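Local structure of ankyrin-repeat protein (2W4S) at residues G67-C70 against Y71-Q75. The protein probably binds RNA through this segment, a helical domain of the type found in the snRNA and snoRNA transport factor PHAX. Sequence-based numbering, arbitrary orientation.
Sequences GVFC and YLLKQ
Val68 and Leu72, one turn apart on helix 65-78, lie side by side and point the same way, with CG1 of Val68 3.9 Å from CD2 of Leu72. Next to this closer pair, Phe69 and Leu73 touch lightly: CD2 of Leu73 approaches the phenyl ring obliquely, 4.5 Å from CE2 of Phe69. With chi1 at -175° in both residues, each CG lies anti to the backbone N, and ring and isobutyl group leave the helix on the same side. Their burial comes from Leu41 of helix 24-50, which touches both, and from Trp87 and Ile90 of helix 84-91, which pack on Leu73. Four i to i+4 bonds, from N of Tyr71, Leu72, Leu73 and Lys74 to O of Gly67, Val68, Phe69 and Cys70 respectively, measure 2.9-3.0 Å. The flank carrying Tyr71 and Lys74 is more exposed. CB of Tyr71 lies 3.4 Å from Val68 O, which sits at the ring edge near its plane; within 71-75, Gln75 CG covers one ring face. The extended Lys74 chain leads away from 67-70, although it also touches Trp87. Between the segments, directional bonding is all main-chain, consistent with a regular helix, whose apolar side packs undirected on helices 24-50 and 84-91.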
ATOM      1  N   GLY C  67     -14.836  -2.274  -1.684  1.00 33.44           N
ATOM      2  CA  GLY C  67     -15.762  -3.365  -1.444  1.00 33.12           C
ATOM      3  C   GLY C  67     -15.066  -4.693  -1.210  1.00 33.29           C
ATOM      4  O   GLY C  67     -15.521  -5.496  -0.376  1.00 33.21           O
ATOM      5  N   VAL C  68     -13.963  -4.924  -1.937  1.00 32.86           N
ATOM      6  CA  VAL C  68     -13.184  -6.157  -1.789  1.00 32.28           C
ATOM      7  C   VAL C  68     -12.639  -6.256  -0.357  1.00 33.02           C
ATOM      8  O   VAL C  68     -12.801  -7.280   0.313  1.00 33.34           O
ATOM      9  CB  VAL C  68     -12.032  -6.270  -2.832  1.00 32.10           C
ATOM     10  CG1 VAL C  68     -11.084  -7.425  -2.473  1.00 30.65           C
ATOM     11  CG2 VAL C  68     -12.586  -6.476  -4.261  1.00 30.09           C
ATOM     12  N   PHE C  69     -12.020  -5.173   0.104  1.00 33.85           N
ATOM     13  CA  PHE C  69     -11.450  -5.054   1.450  1.00 33.86           C
ATOM     14  C   PHE C  69     -12.516  -5.319   2.525  1.00 34.36           C
ATOM     15  O   PHE C  69     -12.238  -5.974   3.532  1.00 34.93           O
ATOM     16  CB  PHE C  69     -10.829  -3.651   1.574  1.00 33.86           C
ATOM     17  CG  PHE C  69     -10.096  -3.388   2.865  1.00 33.19           C
ATOM     18  CD1 PHE C  69      -8.730  -3.660   2.972  1.00 31.45           C
ATOM     19  CD2 PHE C  69     -10.759  -2.823   3.960  1.00 31.39           C
ATOM     20  CE1 PHE C  69      -8.041  -3.387   4.154  1.00 31.59           C
ATOM     21  CE2 PHE C  69     -10.078  -2.557   5.161  1.00 31.18           C
ATOM     22  CZ  PHE C  69      -8.710  -2.832   5.254  1.00 31.80           C
ATOM     23  N   CYS C  70     -13.743  -4.857   2.303  1.00 34.25           N
ATOM     24  CA  CYS C  70     -14.832  -5.123   3.253  1.00 34.92           C
ATOM     25  C   CYS C  70     -15.296  -6.581   3.274  1.00 34.26           C
ATOM     26  O   CYS C  70     -15.625  -7.119   4.323  1.00 33.87           O
ATOM     27  CB  CYS C  70     -16.033  -4.201   3.013  1.00 34.86           C
ATOM     28  SG  CYS C  70     -15.632  -2.483   3.331  1.00 39.16           S
ATOM     29  N   TYR C  71     -15.350  -7.197   2.105  1.00 33.41           N
ATOM     30  CA  TYR C  71     -15.618  -8.630   1.988  1.00 32.69           C
ATOM     31  C   TYR C  71     -14.513  -9.448   2.682  1.00 32.41           C
ATOM     32  O   TYR C  71     -14.784 -10.419   3.346  1.00 32.97           O
ATOM     33  CB  TYR C  71     -15.718  -8.999   0.489  1.00 32.52           C
ATOM     34  CG  TYR C  71     -15.399 -10.432   0.198  1.00 31.22           C
ATOM     35  CD1 TYR C  71     -16.336 -11.416   0.438  1.00 30.29           C
ATOM     36  CD2 TYR C  71     -14.156 -10.806  -0.283  1.00 29.70           C
ATOM     37  CE1 TYR C  71     -16.059 -12.747   0.217  1.00 30.66           C
ATOM     38  CE2 TYR C  71     -13.871 -12.132  -0.525  1.00 31.64           C
ATOM     39  CZ  TYR C  71     -14.837 -13.102  -0.265  1.00 31.61           C
ATOM     40  OH  TYR C  71     -14.599 -14.439  -0.484  1.00 31.99           O
ATOM     41  N   LEU C  72     -13.260  -9.047   2.514  1.00 32.42           N
ATOM     42  CA  LEU C  72     -12.124  -9.724   3.145  1.00 31.82           C
ATOM     43  C   LEU C  72     -12.105  -9.588   4.669  1.00 31.46           C
ATOM     44  O   LEU C  72     -11.695 -10.493   5.379  1.00 30.92           O
ATOM     45  CB  LEU C  72     -10.853  -9.142   2.577  1.00 31.87           C
ATOM     46  CG  LEU C  72     -10.003  -9.992   1.643  1.00 32.22           C
ATOM     47  CD1 LEU C  72     -10.767 -11.175   1.069  1.00 30.47           C
ATOM     48  CD2 LEU C  72      -9.319  -9.118   0.567  1.00 27.50           C
ATOM     49  N   LEU C  73     -12.544  -8.433   5.139  1.00 31.78           N
ATOM     50  CA  LEU C  73     -12.582  -8.090   6.536  1.00 32.27           C
ATOM     51  C   LEU C  73     -13.676  -8.930   7.161  1.00 32.47           C
ATOM     52  O   LEU C  73     -13.507  -9.500   8.239  1.00 32.13           O
ATOM     53  CB  LEU C  73     -12.895  -6.602   6.638  1.00 31.98           C
ATOM     54  CG  LEU C  73     -12.904  -5.889   7.984  1.00 33.80           C
ATOM     55  CD1 LEU C  73     -11.562  -6.043   8.745  1.00 34.85           C
ATOM     56  CD2 LEU C  73     -13.232  -4.404   7.773  1.00 33.29           C
ATOM     57  N   LYS C  74     -14.778  -9.050   6.425  1.00 32.57           N
ATOM     58  CA  LYS C  74     -15.896  -9.848   6.842  1.00 33.08           C
ATOM     59  C   LYS C  74     -15.513 -11.321   6.873  1.00 33.77           C
ATOM     60  O   LYS C  74     -16.064 -12.087   7.679  1.00 33.62           O
ATOM     61  CB  LYS C  74     -17.096  -9.627   5.926  1.00 32.83           C
ATOM     62  CG  LYS C  74     -18.311 -10.464   6.336  1.00 35.76           C
ATOM     63  CD  LYS C  74     -19.553 -10.114   5.524  1.00 40.12           C
ATOM     64  CE  LYS C  74     -20.794 -10.727   6.154  1.00 42.32           C
ATOM     65  NZ  LYS C  74     -21.844 -10.988   5.110  1.00 44.76           N
ATOM     66  N   GLN C  75     -14.567 -11.712   6.009  1.00 34.02           N
ATOM     67  CA  GLN C  75     -14.006 -13.053   6.054  1.00 34.69           C
ATOM     68  C   GLN C  75     -13.197 -13.279   7.326  1.00 34.43           C
ATOM     69  O   GLN C  75     -13.111 -14.416   7.813  1.00 34.86           O
ATOM     70  CB  GLN C  75     -13.183 -13.385   4.797  1.00 34.85           C
ATOM     71  CG  GLN C  75     -14.058 -13.735   3.595  1.00 37.08           C
ATOM     72  CD  GLN C  75     -15.168 -14.733   3.958  1.00 40.27           C
ATOM     73  OE1 GLN C  75     -16.344 -14.370   4.090  1.00 41.26           O
ATOM     74  NE2 GLN C  75     -14.791 -15.996   4.130  1.00 42.51           N
TER